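Local coordinates for protein aspartokinase (PDB 2CDQ) that catalyses the ATP-dependent phosphorylation of L-aspartate, the first step of the aspartate-family amino-acid pathway, with lysine and S-adenosylmethionine as allosteric effectors, at residues K242-D256 with A299-N313. Sequence-based numbering, arbitrary orientation.
Sequences KALGLKEIQVWKDVD and AREGEIPVRVKNSYN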
loop_
_atom_site.group_PDB
_atom_site.type_symbol
_atom_site.label_atom_id
_atom_site.label_comp_id
_atom_site.label_asym_id
_atom_site.label_seq_id
_atom_site.Cartn_x
_atom_site.Cartn_y
_atom_site.Cartn_z
ATOM N N LYS A 242 18.419 -11.771 27.039
ATOM C CA LYS A 242 19.416 -10.724 26.772
ATOM C C LYS A 242 20.082 -10.227 28.058
ATOM O O LYS A 242 21.300 -10.032 28.101
ATOM C CB LYS A 242 18.787 -9.550 26.005
ATOM C CG LYS A 242 19.747 -8.387 25.714
ATOM C CD LYS A 242 19.123 -7.342 24.786
ATOM C CE LYS A 242 20.152 -6.312 24.298
ATOM N NZ LYS A 242 20.238 -5.097 25.163
ATOM N N ALA A 243 19.276 -10.043 29.101
ATOM C CA ALA A 243 19.758 -9.533 30.381
ATOM C C ALA A 243 20.761 -10.475 31.045
ATOM O O ALA A 243 21.683 -10.026 31.734
ATOM C CB ALA A 243 18.587 -9.254 31.316
ATOM N N LEU A 244 20.584 -11.776 30.825
ATOM C CA LEU A 244 21.438 -12.790 31.446
ATOM C C LEU A 244 22.402 -13.453 30.452
ATOM O O LEU A 244 23.142 -14.368 30.822
ATOM C CB LEU A 244 20.580 -13.844 32.164
ATOM C CG LEU A 244 20.045 -13.531 33.567
ATOM C CD1 LEU A 244 18.962 -12.454 33.547
ATOM C CD2 LEU A 244 19.520 -14.798 34.237
ATOM N N GLY A 245 22.382 -12.988 29.202
ATOM C CA GLY A 245 23.265 -13.495 28.147
ATOM C C GLY A 245 23.270 -15.008 27.987
ATOM O O GLY A 245 24.330 -15.618 27.829
ATOM N N LEU A 246 22.082 -15.610 28.018
ATOM C CA LEU A 246 21.949 -17.066 27.980
ATOM C C LEU A 246 22.204 -17.646 26.583
ATOM O O LEU A 246 22.275 -16.902 25.599
ATOM C CB LEU A 246 20.576 -17.479 28.510
ATOM C CG LEU A 246 20.187 -16.884 29.869
ATOM C CD1 LEU A 246 18.728 -17.142 30.186
ATOM C CD2 LEU A 246 21.068 -17.428 30.977
ATOM N N LYS A 247 22.355 -18.969 26.508
ATOM C CA LYS A 247 22.651 -19.656 25.242
ATOM C C LYS A 247 21.476 -19.606 24.266
ATOM O O LYS A 247 21.673 -19.359 23.075
ATOM C CB LYS A 247 23.044 -21.119 25.474
ATOM C CG LYS A 247 24.039 -21.387 26.608
ATOM C CD LYS A 247 24.222 -22.901 26.814
ATOM C CE LYS A 247 22.879 -23.617 27.056
ATOM N NZ LYS A 247 22.918 -25.068 26.713
ATOM N N GLU A 248 20.266 -19.861 24.773
ATOM C CA GLU A 248 19.036 -19.781 23.966
ATOM C C GLU A 248 17.781 -19.433 24.774
ATOM O O GLU A 248 17.733 -19.621 25.992
ATOM C CB GLU A 248 18.808 -21.065 23.145
ATOM C CG GLU A 248 18.368 -22.289 23.939
ATOM C CD GLU A 248 17.945 -23.458 23.052
ATOM O OE1 GLU A 248 18.300 -23.489 21.855
ATOM O OE2 GLU A 248 17.252 -24.359 23.563
ATOM N N ILE A 249 16.774 -18.915 24.072
ATOM C CA ILE A 249 15.448 -18.675 24.639
ATOM C C ILE A 249 14.482 -19.690 24.037
ATOM O O ILE A 249 14.390 -19.813 22.818
ATOM C CB ILE A 249 14.961 -17.228 24.373
ATOM C CG1 ILE A 249 15.942 -16.219 24.978
ATOM C CG2 ILE A 249 13.560 -17.005 24.946
ATOM C CD1 ILE A 249 16.123 -14.959 24.155
ATOM N N GLN A 250 13.788 -20.427 24.901
ATOM C CA GLN A 250 12.883 -21.490 24.476
ATOM C C GLN A 250 11.433 -21.077 24.643
ATOM O O GLN A 250 11.042 -20.589 25.698
ATOM C CB GLN A 250 13.135 -22.760 25.288
ATOM C CG GLN A 250 14.428 -23.492 24.952
ATOM C CD GLN A 250 14.612 -24.777 25.753
ATOM O OE1 GLN A 250 13.715 -25.208 26.493
ATOM N NE2 GLN A 250 15.783 -25.396 25.606
ATOM N N VAL A 251 10.639 -21.275 23.599
ATOM C CA VAL A 251 9.199 -21.021 23.658
ATOM C C VAL A 251 8.473 -22.350 23.465
ATOM O O VAL A 251 8.668 -23.034 22.459
ATOM C CB VAL A 251 8.762 -19.966 22.604
ATOM C CG1 VAL A 251 7.258 -19.978 22.382
ATOM C CG2 VAL A 251 9.221 -18.577 23.022
ATOM N N TRP A 252 7.648 -22.717 24.441
ATOM C CA TRP A 252 6.978 -24.017 24.422
ATOM C C TRP A 252 5.562 -24.006 23.823
ATOM O O TRP A 252 4.766 -23.095 24.073
ATOM C CB TRP A 252 6.998 -24.642 25.818
ATOM C CG TRP A 252 8.382 -25.080 26.227
ATOM C CD1 TRP A 252 9.349 -24.312 26.815
ATOM C CD2 TRP A 252 8.954 -26.383 26.061
ATOM N NE1 TRP A 252 10.484 -25.057 27.024
ATOM C CE2 TRP A 252 10.268 -26.330 26.570
ATOM C CE3 TRP A 252 8.483 -27.589 25.530
ATOM C CZ2 TRP A 252 11.116 -27.439 26.564
ATOM C CZ3 TRP A 252 9.328 -28.690 25.525
ATOM C CH2 TRP A 252 10.629 -28.608 26.038
ATOM N N LYS A 253 5.284 -25.029 23.016
ATOM C CA LYS A 253 3.989 -25.231 22.364
ATOM C C LYS A 253 3.576 -26.707 22.429
ATOM O O LYS A 253 4.326 -27.541 22.940
ATOM C CB LYS A 253 4.044 -24.767 20.904
ATOM C CG LYS A 253 4.024 -23.253 20.704
ATOM C CD LYS A 253 3.528 -22.885 19.312
ATOM C CE LYS A 253 2.002 -22.935 19.231
ATOM N NZ LYS A 253 1.506 -22.793 17.830
ATOM N N ASP A 254 2.392 -27.027 21.902
ATOM C CA ASP A 254 1.878 -28.403 21.907
ATOM C C ASP A 254 2.111 -29.175 20.600
ATOM O O ASP A 254 1.690 -30.330 20.469
ATOM C CB ASP A 254 0.393 -28.411 22.267
ATOM C CG ASP A 254 0.147 -28.050 23.718
ATOM O OD1 ASP A 254 0.999 -28.375 24.575
ATOM O OD2 ASP A 254 -0.906 -27.443 24.006
ATOM N N VAL A 255 2.794 -28.537 19.651
ATOM C CA VAL A 255 3.119 -29.135 18.352
ATOM C C VAL A 255 4.617 -29.008 18.069
ATOM O O VAL A 255 5.330 -28.318 18.800
ATOM C CB VAL A 255 2.331 -28.464 17.222
ATOM C CG1 VAL A 255 0.848 -28.813 17.318
ATOM C CG2 VAL A 255 2.543 -26.960 17.255
ATOM N N ASP A 256 5.098 -29.657 17.011
ATOM C CA ASP A 256 6.539 -29.679 16.720
ATOM C C ASP A 256 7.075 -28.376 16.076
ATOM O O ASP A 256 7.514 -28.361 14.916
ATOM C CB ASP A 256 6.918 -30.928 15.895
ATOM C CG ASP A 256 6.688 -32.246 16.657
ATOM O OD1 ASP A 256 6.927 -32.298 17.881
ATOM O OD2 ASP A 256 6.281 -33.242 16.022
ATOM N N ALA A 299 16.188 -10.557 21.539
ATOM C CA ALA A 299 16.972 -11.725 21.137
ATOM C C ALA A 299 17.808 -11.414 19.903
ATOM O O ALA A 299 18.922 -11.925 19.759
ATOM C CB ALA A 299 16.074 -12.924 20.883
ATOM N N ARG A 300 17.261 -10.578 19.019
ATOM C CA ARG A 300 17.974 -10.149 17.816
ATOM C C ARG A 300 19.222 -9.356 18.196
ATOM O O ARG A 300 20.332 -9.714 17.793
ATOM C CB ARG A 300 17.069 -9.319 16.894
ATOM C CG ARG A 300 16.031 -10.120 16.104
ATOM C CD ARG A 300 15.291 -9.234 15.091
ATOM N NE ARG A 300 16.046 -9.047 13.849
ATOM C CZ ARG A 300 15.608 -9.374 12.634
ATOM N NH1 ARG A 300 14.398 -9.898 12.468
ATOM N NH2 ARG A 300 16.376 -9.163 11.574
ATOM N N GLU A 301 19.033 -8.298 18.990
ATOM C CA GLU A 301 20.140 -7.425 19.386
ATOM C C GLU A 301 21.091 -8.091 20.386
ATOM O O GLU A 301 22.293 -7.810 20.387
ATOM C CB GLU A 301 19.637 -6.064 19.895
ATOM C CG GLU A 301 18.673 -6.119 21.076
ATOM C CD GLU A 301 17.832 -4.852 21.241
ATOM O OE1 GLU A 301 17.105 -4.751 22.259
ATOM O OE2 GLU A 301 17.885 -3.964 20.358
ATOM N N GLY A 302 20.553 -8.987 21.214
ATOM C CA GLY A 302 21.373 -9.777 22.130
ATOM C C GLY A 302 22.054 -10.953 21.447
ATOM O O GLY A 302 22.909 -11.612 22.046
ATOM N N GLU A 303 21.667 -11.210 20.195
ATOM C CA GLU A 303 22.190 -12.320 19.380
ATOM C C GLU A 303 22.071 -13.684 20.062
ATOM O O GLU A 303 23.061 -14.396 20.253
ATOM C CB GLU A 303 23.622 -12.043 18.912
ATOM C CG GLU A 303 23.701 -10.951 17.864
ATOM C CD GLU A 303 25.030 -10.929 17.153
ATOM O OE1 GLU A 303 25.108 -11.494 16.040
ATOM O OE2 GLU A 303 25.998 -10.361 17.708
ATOM N N ILE A 304 20.836 -14.025 20.420
ATOM C CA ILE A 304 20.506 -15.273 21.102
ATOM C C ILE A 304 19.421 -15.991 20.300
ATOM O O ILE A 304 18.335 -15.434 20.091
ATOM C CB ILE A 304 19.952 -15.005 22.520
ATOM C CG1 ILE A 304 20.830 -14.006 23.274
ATOM C CG2 ILE A 304 19.804 -16.302 23.301
ATOM C CD1 ILE A 304 20.098 -13.274 24.367
ATOM N N PRO A 305 19.708 -17.228 19.845
ATOM C CA PRO A 305 18.716 -18.009 19.096
ATOM C C PRO A 305 17.462 -18.290 19.921
ATOM O O PRO A 305 17.554 -18.500 21.134
ATOM C CB PRO A 305 19.454 -19.320 18.785
ATOM C CG PRO A 305 20.585 -19.382 19.765
ATOM C CD PRO A 305 20.978 -17.960 20.009
ATOM N N VAL A 306 16.303 -18.261 19.267
ATOM C CA VAL A 306 15.034 -18.618 19.908
ATOM C C VAL A 306 14.610 -19.999 19.411
ATOM O O VAL A 306 14.697 -20.286 18.215
ATOM C CB VAL A 306 13.937 -17.542 19.666
ATOM C CG1 VAL A 306 12.560 -18.046 20.068
ATOM C CG2 VAL A 306 14.266 -16.270 20.436
ATOM N N ARG A 307 14.187 -20.857 20.338
ATOM C CA ARG A 307 13.747 -22.209 19.996
ATOM C C ARG A 307 12.281 -22.445 20.354
ATOM O O ARG A 307 11.840 -22.119 21.462
ATOM C CB ARG A 307 14.627 -23.259 20.680
ATOM C CG ARG A 307 14.397 -24.680 20.168
ATOM C CD ARG A 307 15.293 -25.672 20.883
ATOM N NE ARG A 307 16.706 -25.416 20.621
ATOM C CZ ARG A 307 17.386 -25.946 19.610
ATOM N NH1 ARG A 307 16.789 -26.773 18.755
ATOM N NH2 ARG A 307 18.668 -25.644 19.453
ATOM N N VAL A 308 11.537 -23.014 19.412
ATOM C CA VAL A 308 10.143 -23.355 19.655
ATOM C C VAL A 308 10.032 -24.871 19.786
ATOM O O VAL A 308 10.321 -25.608 18.838
ATOM C CB VAL A 308 9.208 -22.799 18.560
ATOM C CG1 VAL A 308 7.762 -23.057 18.915
ATOM C CG2 VAL A 308 9.432 -21.307 18.382
ATOM N N LYS A 309 9.624 -25.320 20.976
ATOM C CA LYS A 309 9.626 -26.740 21.334
ATOM C C LYS A 309 8.239 -27.314 21.609
ATOM O O LYS A 309 7.292 -26.584 21.930
ATOM C CB LYS A 309 10.525 -26.988 22.547
ATOM C CG LYS A 309 11.988 -26.666 22.315
ATOM C CD LYS A 309 12.885 -27.298 23.359
ATOM C CE LYS A 309 13.276 -28.716 22.972
ATOM N NZ LYS A 309 14.322 -29.259 23.884
ATOM N N ASN A 310 8.143 -28.635 21.493
ATOM C CA ASN A 310 6.908 -29.366 21.738
ATOM C C ASN A 310 6.930 -30.027 23.116
ATOM O O ASN A 310 7.778 -30.875 23.387
ATOM C CB ASN A 310 6.716 -30.425 20.646
ATOM C CG ASN A 310 5.350 -31.081 20.696
ATOM O OD1 ASN A 310 4.464 -30.651 21.433
ATOM N ND2 ASN A 310 5.172 -32.129 19.902
ATOM N N SER A 311 6.000 -29.637 23.985
ATOM C CA SER A 311 5.953 -30.201 25.332
ATOM C C SER A 311 5.637 -31.694 25.305
ATOM O O SER A 311 5.993 -32.422 26.228
ATOM C CB SER A 311 5.006 -29.423 26.262
ATOM O OG SER A 311 3.844 -28.963 25.595
ATOM N N TYR A 312 4.997 -32.147 24.231
ATOM C CA TYR A 312 4.714 -33.567 24.052
ATOM C C TYR A 312 5.852 -34.306 23.350
ATOM O O TYR A 312 5.762 -35.513 23.110
ATOM C CB TYR A 312 3.402 -33.765 23.292
ATOM C CG TYR A 312 2.183 -33.377 24.086
ATOM C CD1 TYR A 312 1.480 -32.219 23.785
ATOM C CD2 TYR A 312 1.734 -34.164 25.146
ATOM C CE1 TYR A 312 0.355 -31.851 24.510
ATOM C CE2 TYR A 312 0.610 -33.804 25.884
ATOM C CZ TYR A 312 -0.078 -32.646 25.557
ATOM O OH TYR A 312 -1.198 -32.275 26.271
ATOM N N ASN A 313 6.924 -33.583 23.034
ATOM C CA ASN A 313 8.051 -34.144 22.293
ATOM C C ASN A 313 9.343 -33.396 22.645
ATOM O O ASN A 313 10.005 -32.831 21.770
ATOM C CB ASN A 313 7.745 -34.073 20.791
ATOM C CG ASN A 313 8.737 -34.839 19.944
ATOM O OD1 ASN A 313 9.522 -35.641 20.449
ATOM N ND2 ASN A 313 8.705 -34.592 18.639
HETATM O O HOH W 1 24.108 -15.666 23.129
#
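Ile249, Val251 and Lys253 pair in parallel with the strand 306-310. Each N-H of these three is taken across the contact, by the carbonyls of Pro305, Arg307 and Lys309; Val251 N lies 2.6 Å from Arg307 O. Their carbonyls receive Arg307 N, Lys309 N and Ser311 N in turn. Lys253 O accepts twice, since Ser311 OG adds a second bond of 3.1 Å from above the carbonyl plane. On the other edge of 248-253, the backbone of Gln250 bonds to Val30 and Lys32, and that of Trp252 to Lys32, in strand 29-33.

On the face with Gln250 and Trp252, polar side chains join in a chain. Arg307 NE gives Glu248 OE1 a salt bridge of 2.8 Å on its syn lone pair, with a weaker bond from NH2. Arg307 NH1 is held by Pro317 O. Glu248 OE2 takes Gln250 NE2 at 2.7 Å. Lys309 CB sits over the six-membered ring of Trp252, 3.6 Å from its centroid, while Phe33 stacks on the same indole. The Lys309 chain runs beside the indole, with CD also against it, then turns at chi3 (87°); its NZ bonds to Pro314 O.

Beyond the strands, Asp256 OD1 accepts Asn310 ND2 at 2.7 Å and Asn313 ND2 at 3.0 Å, from opposite faces of the carboxylate. This ties the loop 254-256 to the type I turn 310-313. Asp254 OD2 makes a salt bridge with Arg43. At the other end, Ile304 CG2 packs on Ile249 CD1, 4.0 Å away.

The two helix-turn-strand units set parallel strands side by side in the central sheet, as in the alpha/beta fold of amino acid kinases, next to Lys32, a probable ATP-binding residue.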